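Local coordinates for Non-catalytic protein 1 (Piromyces equi, PDB 1WCU), which probably binds plant cell-wall polysaccharides as a non-catalytic family 29 carbohydrate-binding module of an anaerobic fungus, at residues E73-V78 with A89-F95. Sequence-based numbering, arbitrary orientation. Where two conformers were deposited one is given.
Sequences EGLVKV and AFNVGSF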
ATOM      1  N   GLU A  73       3.041  -2.068  13.814  1.00  9.45           N
ATOM      2  CA  GLU A  73       2.679  -3.193  12.963  1.00  9.88           C
ATOM      3  C   GLU A  73       1.289  -2.933  12.430  1.00  9.10           C
ATOM      4  O   GLU A  73       0.595  -2.022  12.897  1.00  8.89           O
ATOM      5  CB  GLU A  73       2.720  -4.503  13.745  1.00 10.08           C
ATOM      6  CG  GLU A  73       1.786  -4.557  14.952  1.00 13.04           C
ATOM      7  CD  GLU A  73       1.953  -5.823  15.770  1.00 17.37           C
ATOM      8  OE1 GLU A  73       3.113  -6.205  16.058  1.00 27.04           O
ATOM      9  OE2 GLU A  73       0.932  -6.445  16.126  1.00 25.34           O
ATOM     10  N   GLY A  74       0.846  -3.751  11.489  1.00  7.94           N
ATOM     11  CA  GLY A  74      -0.484  -3.543  10.958  1.00  8.35           C
ATOM     12  C   GLY A  74      -0.842  -4.352   9.742  1.00  8.43           C
ATOM     13  O   GLY A  74      -0.286  -5.411   9.510  1.00  8.44           O
ATOM     14  N   LEU A  75      -1.818  -3.844   8.985  1.00  8.92           N
ATOM     15  CA  LEU A  75      -2.441  -4.568   7.891  1.00  8.94           C
ATOM     16  C   LEU A  75      -2.312  -3.831   6.574  1.00  9.05           C
ATOM     17  O   LEU A  75      -2.264  -2.598   6.528  1.00  8.85           O
ATOM     18  CB  LEU A  75      -3.924  -4.773   8.189  1.00 10.39           C
ATOM     19  CG  LEU A  75      -4.223  -5.703   9.380  1.00 12.85           C
ATOM     20  CD1 LEU A  75      -5.681  -5.773   9.730  1.00 14.94           C
ATOM     21  CD2 LEU A  75      -3.722  -7.097   9.123  1.00 15.89           C
ATOM     22  N   VAL A  76      -2.209  -4.605   5.501  1.00  7.98           N
ATOM     23  CA  VAL A  76      -2.332  -4.116   4.124  1.00  8.24           C
ATOM     24  C   VAL A  76      -3.612  -4.719   3.532  1.00  7.76           C
ATOM     25  O   VAL A  76      -3.902  -5.910   3.691  1.00  8.24           O
ATOM     26  CB  VAL A  76      -1.088  -4.470   3.294  1.00  8.28           C
ATOM     27  CG1 VAL A  76      -1.194  -3.929   1.878  1.00  9.42           C
ATOM     28  CG2 VAL A  76       0.157  -3.901   3.966  1.00  9.72           C
ATOM     29  N   LYS A  77      -4.403  -3.863   2.892  1.00  7.19           N
ATOM     30  CA  LYS A  77      -5.707  -4.249   2.377  1.00  7.76           C
ATOM     31  C   LYS A  77      -5.915  -3.628   1.000  1.00  6.68           C
ATOM     32  O   LYS A  77      -5.170  -2.746   0.586  1.00  7.20           O
ATOM     33  CB  LYS A  77      -6.822  -3.750   3.299  1.00  7.78           C
ATOM     34  CG  LYS A  77      -6.676  -4.099   4.777  1.00  9.40           C
ATOM     35  CD  LYS A  77      -7.793  -3.483   5.574  1.00 11.15           C
ATOM     36  CE  LYS A  77      -7.756  -3.785   7.062  1.00 13.47           C
ATOM     37  NZ  LYS A  77      -9.115  -3.584   7.591  1.00 20.31           N
ATOM     38  N   VAL A  78      -6.969  -4.063   0.325  1.00  7.21           N
ATOM     39  CA  VAL A  78      -7.485  -3.378  -0.860  1.00  6.90           C
ATOM     40  C   VAL A  78      -8.938  -2.955  -0.624  1.00  6.58           C
ATOM     41  O   VAL A  78      -9.646  -3.565   0.178  1.00  7.02           O
ATOM     42  CB  VAL A  78      -7.368  -4.241  -2.166  1.00  6.81           C
ATOM     43  CG1 VAL A  78      -5.909  -4.559  -2.451  1.00  7.27           C
ATOM     44  CG2 VAL A  78      -8.190  -5.495  -2.084  1.00  7.98           C
ATOM     45  N   ALA A  89     -13.266  -3.235   2.798  1.00  8.66           N
ATOM     46  CA  ALA A  89     -11.844  -3.520   2.625  1.00  8.69           C
ATOM     47  C   ALA A  89     -11.547  -5.004   2.836  1.00  9.49           C
ATOM     48  O   ALA A  89     -12.250  -5.713   3.596  1.00  9.99           O
ATOM     49  CB  ALA A  89     -11.011  -2.683   3.565  1.00  9.70           C
ATOM     50  N   PHE A  90     -10.528  -5.486   2.133  1.00  8.81           N
ATOM     51  CA  PHE A  90     -10.152  -6.894   2.140  1.00  9.23           C
ATOM     52  C   PHE A  90      -8.684  -7.041   2.472  1.00  9.37           C
ATOM     53  O   PHE A  90      -7.838  -6.472   1.781  1.00  8.63           O
ATOM     54  CB  PHE A  90     -10.471  -7.523   0.774  1.00 10.33           C
ATOM     55  CG  PHE A  90     -11.907  -7.372   0.388  1.00  9.60           C
ATOM     56  CD1 PHE A  90     -12.364  -6.219  -0.221  1.00 11.23           C
ATOM     57  CD2 PHE A  90     -12.824  -8.364   0.699  1.00 11.77           C
ATOM     58  CE1 PHE A  90     -13.705  -6.061  -0.529  1.00 11.28           C
ATOM     59  CE2 PHE A  90     -14.168  -8.195   0.385  1.00 11.79           C
ATOM     60  CZ  PHE A  90     -14.585  -7.050  -0.230  1.00 11.56           C
ATOM     61  N   ASN A  91      -8.381  -7.816   3.511  1.00 10.26           N
ATOM     62  CA  ASN A  91      -7.018  -7.955   3.972  1.00 10.79           C
ATOM     63  C   ASN A  91      -6.221  -8.785   2.977  1.00 10.92           C
ATOM     64  O   ASN A  91      -6.685  -9.849   2.553  1.00 12.05           O
ATOM     65  CB  ASN A  91      -6.935  -8.632   5.357  1.00 11.85           C
ATOM     66  CG  ASN A  91      -6.854  -7.611   6.528  0.50 17.55           C
ATOM     67  OD1 ASN A  91      -7.690  -7.596   7.461  0.50 21.15           O
ATOM     68  ND2 ASN A  91      -5.795  -6.804   6.514  0.50 18.27           N
ATOM     69  N   VAL A  92      -5.022  -8.319   2.636  1.00  9.75           N
ATOM     70  CA  VAL A  92      -4.098  -9.068   1.785  1.00 10.18           C
ATOM     71  C   VAL A  92      -2.793  -9.436   2.482  1.00  9.77           C
ATOM     72  O   VAL A  92      -2.045 -10.282   1.989  1.00 10.68           O
ATOM     73  CB  VAL A  92      -3.795  -8.357   0.436  1.00 10.18           C
ATOM     74  CG1 VAL A  92      -5.075  -8.178  -0.362  1.00 11.91           C
ATOM     75  CG2 VAL A  92      -3.061  -7.040   0.625  1.00 10.83           C
ATOM     76  N   GLY A  93      -2.510  -8.833   3.633  1.00  9.78           N
ATOM     77  CA  GLY A  93      -1.287  -9.179   4.354  1.00 10.14           C
ATOM     78  C   GLY A  93      -1.079  -8.334   5.579  1.00  9.93           C
ATOM     79  O   GLY A  93      -1.933  -7.514   5.903  1.00  9.89           O
ATOM     80  N   SER A  94       0.030  -8.580   6.280  1.00 10.44           N
ATOM     81  CA  SER A  94       0.382  -7.819   7.475  1.00 10.46           C
ATOM     82  C   SER A  94       1.821  -7.373   7.385  1.00  9.97           C
ATOM     83  O   SER A  94       2.616  -8.005   6.685  1.00 11.40           O
ATOM     84  CB  SER A  94       0.191  -8.656   8.727  1.00 10.91           C
ATOM     85  OG  SER A  94       1.038  -9.774   8.712  1.00 14.64           O
ATOM     86  N   PHE A  95       2.146  -6.281   8.072  1.00  9.07           N
ATOM     87  CA  PHE A  95       3.539  -5.876   8.244  1.00  8.79           C
ATOM     88  C   PHE A  95       3.826  -5.874   9.733  1.00  8.61           C
ATOM     89  O   PHE A  95       2.902  -5.808  10.546  1.00  9.16           O
ATOM     90  CB  PHE A  95       3.861  -4.507   7.600  1.00  8.95           C
ATOM     91  CG  PHE A  95       3.077  -3.369   8.164  1.00  8.54           C
ATOM     92  CD1 PHE A  95       1.819  -3.068   7.659  1.00  9.17           C
ATOM     93  CD2 PHE A  95       3.567  -2.609   9.209  1.00 10.27           C
ATOM     94  CE1 PHE A  95       1.088  -2.045   8.174  1.00  9.04           C
ATOM     95  CE2 PHE A  95       2.828  -1.573   9.733  1.00  8.25           C
ATOM     96  CZ  PHE A  95       1.585  -1.281   9.211  1.00  8.82           C
TER
HETATM   97  O   HOH W   1     -11.008  -6.039   6.305  1.00 29.25           O
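Val76 O takes two backbone N-H groups at once, from Val92 N at 2.9 Å and, more bent, from Gly93 N at 3.2 Å. This is a classic beta bulge: Val92 and Gly93 together face Val76, and the antiparallel register slips by one residue. Val76 N closes the pair on Gly93 O, and regular bridges resume beyond, Val78 with Phe90 and Gly74 with Phe95. Phe95 CG lies between its own backbone N and carbonyl carbon (chi1 61°), which swings the ring across to Gly74; Gly74 CA sits 3.8 Å from the Phe95 ring centroid in a CH-pi contact over the face, while Val76 CG2 meets the ring edge. On the same side Val76 CG1 packs on Val92 CG2 at 3.8 Å. On the other face the Asn91 amide, in one of its two conformers, lies between Leu75 and Lys77, a placement that remains doubtful. A water joins Ala89 O to Lys77 NZ, the latter weakly. The two strands form a hairpin with 90-98 at the sheet's edge; strand 74-79 pairs on its other side with 116-121, and Val76, Val92 and Phe95 pack against strand 101-109 of the second sheet.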